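Local coordinates for protein potential RNA-dependent RNA polymerase (Human picobirnavirus, PDB 5I62) that synthesises RNA from an RNA template and ribonucleoside triphosphates, serving both transcription and genome replication of a small double-stranded RNA virus, at residues 264-269 with 320-325. Sequence-based numbering, arbitrary orientation.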
ATOM      1  N   LYS A 264       9.770   5.211  -6.681  1.00 20.13           N
ATOM      2  CA  LYS A 264      10.275   5.390  -5.323  1.00 17.78           C
ATOM      3  C   LYS A 264       9.662   6.631  -4.664  1.00 16.55           C
ATOM      4  O   LYS A 264      10.362   7.519  -4.183  1.00 17.32           O
ATOM      5  CB  LYS A 264      11.803   5.469  -5.343  1.00 17.37           C
ATOM      6  CG  LYS A 264      12.470   4.153  -5.751  1.00 25.23           C
ATOM      7  CD  LYS A 264      13.982   4.334  -5.793  1.00 29.92           C
ATOM      8  CE  LYS A 264      14.723   3.031  -5.613  1.00 37.60           C
ATOM      9  NZ  LYS A 264      14.217   1.978  -6.518  1.00 45.80           N
ATOM     10  N   PHE A 265       8.331   6.703  -4.697  1.00 18.56           N
ATOM     11  CA  PHE A 265       7.623   7.871  -4.191  1.00 18.16           C
ATOM     12  C   PHE A 265       7.949   8.122  -2.727  1.00 19.39           C
ATOM     13  O   PHE A 265       8.285   9.245  -2.344  1.00 14.74           O
ATOM     14  CB  PHE A 265       6.119   7.684  -4.376  1.00 19.04           C
ATOM     15  CG  PHE A 265       5.301   8.917  -4.090  1.00 19.52           C
ATOM     16  CD1 PHE A 265       5.665  10.152  -4.592  1.00 20.83           C
ATOM     17  CD2 PHE A 265       4.160   8.835  -3.314  1.00 20.87           C
ATOM     18  CE1 PHE A 265       4.891  11.286  -4.329  1.00 19.34           C
ATOM     19  CE2 PHE A 265       3.386   9.956  -3.062  1.00 21.54           C
ATOM     20  CZ  PHE A 265       3.755  11.182  -3.563  1.00 21.61           C
ATOM     21  N   ASP A 266       7.833   7.081  -1.890  1.00 17.37           N
ATOM     22  CA  ASP A 266       8.127   7.221  -0.467  1.00 19.75           C
ATOM     23  C   ASP A 266       9.505   7.832  -0.259  1.00 14.96           C
ATOM     24  O   ASP A 266       9.682   8.749   0.555  1.00 15.99           O
ATOM     25  CB  ASP A 266       8.066   5.852   0.233  1.00 19.26           C
ATOM     26  CG  ASP A 266       6.672   5.230   0.221  1.00 27.93           C
ATOM     27  OD1 ASP A 266       5.722   5.847  -0.293  1.00 23.60           O
ATOM     28  OD2 ASP A 266       6.532   4.099   0.739  1.00 23.79           O
ATOM     29  N   GLN A 267      10.494   7.306  -0.982  1.00 14.49           N
ATOM     30  CA  GLN A 267      11.879   7.728  -0.809  1.00 17.97           C
ATOM     31  C   GLN A 267      12.067   9.200  -1.164  1.00 18.31           C
ATOM     32  O   GLN A 267      12.926   9.873  -0.588  1.00 16.40           O
ATOM     33  CB  GLN A 267      12.800   6.855  -1.657  1.00 15.76           C
ATOM     34  CG  GLN A 267      12.877   5.361  -1.273  1.00 17.13           C
ATOM     35  CD  GLN A 267      11.780   4.505  -1.891  1.00 20.14           C
ATOM     36  OE1 GLN A 267      10.673   4.976  -2.160  1.00 19.40           O
ATOM     37  NE2 GLN A 267      12.097   3.235  -2.135  1.00 19.52           N
ATOM     38  N   HIS A 268      11.286   9.709  -2.111  1.00 14.89           N
ATOM     39  CA  HIS A 268      11.427  11.083  -2.573  1.00 15.21           C
ATOM     40  C   HIS A 268      10.513  12.047  -1.836  1.00 17.37           C
ATOM     41  O   HIS A 268      10.460  13.231  -2.201  1.00 18.91           O
ATOM     42  CB  HIS A 268      11.131  11.173  -4.077  1.00 15.57           C
ATOM     43  CG  HIS A 268      12.187  10.572  -4.950  1.00 16.82           C
ATOM     44  ND1 HIS A 268      12.249   9.225  -5.220  1.00 18.62           N
ATOM     45  CD2 HIS A 268      13.206  11.140  -5.640  1.00 18.87           C
ATOM     46  CE1 HIS A 268      13.275   8.983  -6.016  1.00 21.81           C
ATOM     47  NE2 HIS A 268      13.872  10.127  -6.286  1.00 20.97           N
ATOM     48  N   PHE A 269       9.766  11.576  -0.837  1.00 19.16           N
ATOM     49  CA  PHE A 269       8.790  12.431  -0.153  1.00 17.17           C
ATOM     50  C   PHE A 269       9.565  13.347   0.792  1.00 19.36           C
ATOM     51  O   PHE A 269       9.698  13.101   1.991  1.00 19.03           O
ATOM     52  CB  PHE A 269       7.740  11.584   0.563  1.00 17.87           C
ATOM     53  CG  PHE A 269       6.435  12.289   0.775  1.00 16.99           C
ATOM     54  CD1 PHE A 269       5.506  12.398  -0.257  1.00 17.87           C
ATOM     55  CD2 PHE A 269       6.136  12.850   1.997  1.00 17.28           C
ATOM     56  CE1 PHE A 269       4.299  13.057  -0.062  1.00 16.92           C
ATOM     57  CE2 PHE A 269       4.932  13.527   2.200  1.00 18.56           C
ATOM     58  CZ  PHE A 269       4.010  13.617   1.180  1.00 16.30           C
ATOM     59  N   MET A 320       9.509   9.266   3.339  1.00 20.31           N
ATOM     60  CA  MET A 320       8.438   8.635   4.093  1.00 17.45           C
ATOM     61  C   MET A 320       8.869   7.269   4.600  1.00 18.12           C
ATOM     62  O   MET A 320       9.191   6.378   3.813  1.00 17.75           O
ATOM     63  CB  MET A 320       7.189   8.493   3.236  1.00 15.88           C
ATOM     64  CG  MET A 320       6.129   7.643   3.888  1.00 17.15           C
ATOM     65  SD  MET A 320       5.466   8.440   5.366  1.00 21.32           S
ATOM     66  CE  MET A 320       4.402   9.678   4.578  1.00 18.05           C
ATOM     67  N   GLY A 321       8.854   7.096   5.922  1.00 21.41           N
ATOM     68  CA  GLY A 321       9.110   5.781   6.480  1.00 18.52           C
ATOM     69  C   GLY A 321       7.948   4.869   6.151  1.00 20.24           C
ATOM     70  O   GLY A 321       6.921   4.902   6.830  1.00 25.66           O
ATOM     71  N   SER A 322       8.087   4.081   5.083  1.00 25.74           N
ATOM     72  CA  SER A 322       7.024   3.215   4.582  1.00 27.24           C
ATOM     73  C   SER A 322       6.566   2.243   5.660  1.00 25.33           C
ATOM     74  O   SER A 322       7.223   1.218   5.871  1.00 28.87           O
ATOM     75  CB  SER A 322       7.507   2.437   3.351  1.00 29.06           C
ATOM     76  OG  SER A 322       8.374   3.230   2.542  1.00 30.35           O
ATOM     77  N   GLY A 323       5.457   2.553   6.347  1.00 26.58           N
ATOM     78  CA  GLY A 323       5.089   1.847   7.572  1.00 24.62           C
ATOM     79  C   GLY A 323       4.560   2.743   8.683  1.00 28.54           C
ATOM     80  O   GLY A 323       3.995   2.259   9.672  1.00 26.73           O
ATOM     81  N   SER A 324       4.769   4.056   8.543  1.00 23.19           N
ATOM     82  CA  SER A 324       4.124   5.037   9.411  1.00 22.49           C
ATOM     83  C   SER A 324       2.609   4.883   9.408  1.00 23.47           C
ATOM     84  O   SER A 324       2.015   4.430   8.430  1.00 21.70           O
ATOM     85  CB  SER A 324       4.464   6.454   8.942  1.00 22.54           C
ATOM     86  OG  SER A 324       3.675   7.402   9.642  1.00 23.67           O
ATOM     87  N   GLY A 325       1.970   5.301  10.509  1.00 22.40           N
ATOM     88  CA  GLY A 325       0.517   5.368  10.523  1.00 26.79           C
ATOM     89  C   GLY A 325      -0.045   6.405   9.560  1.00 28.88           C
ATOM     90  O   GLY A 325      -1.232   6.351   9.213  1.00 24.62           O
TER
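D266 meets S322 through its carboxylate and M320 through its backbone, so one residue joins the turn after strand 257-261 to the loop leading into helix 327-345. The hydroxyl OG of S322 donates to OD2 of D266 at 2.7 Å, approaching the carboxylate on its anti side and 18° out of its plane. The aspartate's CG sits beside the backbone N and opposite the carbonyl carbon (chi1 -65°), which sends the carboxylate toward the serine. S322 OG also bonds to the hydroxyl of Y95 in helix 89-97, tying a third element to the pair, while OD1 lies close to the like-charged carboxylate of E331.

At the backbone, M320 N reaches D266 O at 2.8 Å. F269 N binds the same oxygen from the opposite face of the carbonyl plane, so two N-H groups grip it. Beside this bond, CB of F269 packs against CB of M320 at 4.1 Å. The M320 chain bends at both chi2 and chi3, which brings CE obliquely to the F269 ring, 4.4 Å from CD2. V334 and D330 of helix 327-345 flank this buried apolar patch.

Within 264-269, the ring nitrogen ND1 of H268 donates almost straight to K264 O at 2.7 Å. The acceptor lies in the imidazole plane, and H268 N shares it, which closes the turn that presents D266.

The DxxxxD sequence ending at D266 and the serine-glycine pair S322-G323 correspond to motifs A and B, where in related polymerases the second aspartate and the serine help recognise the ribose of the incoming nucleotide, a role probably kept here. The contact thus couples these two motifs through a hydroxyl-carboxylate hydrogen bond between two partly exposed polar residues, with buried apolar packing alongside, consistent with S322 and Y95 setting the orientation of D266.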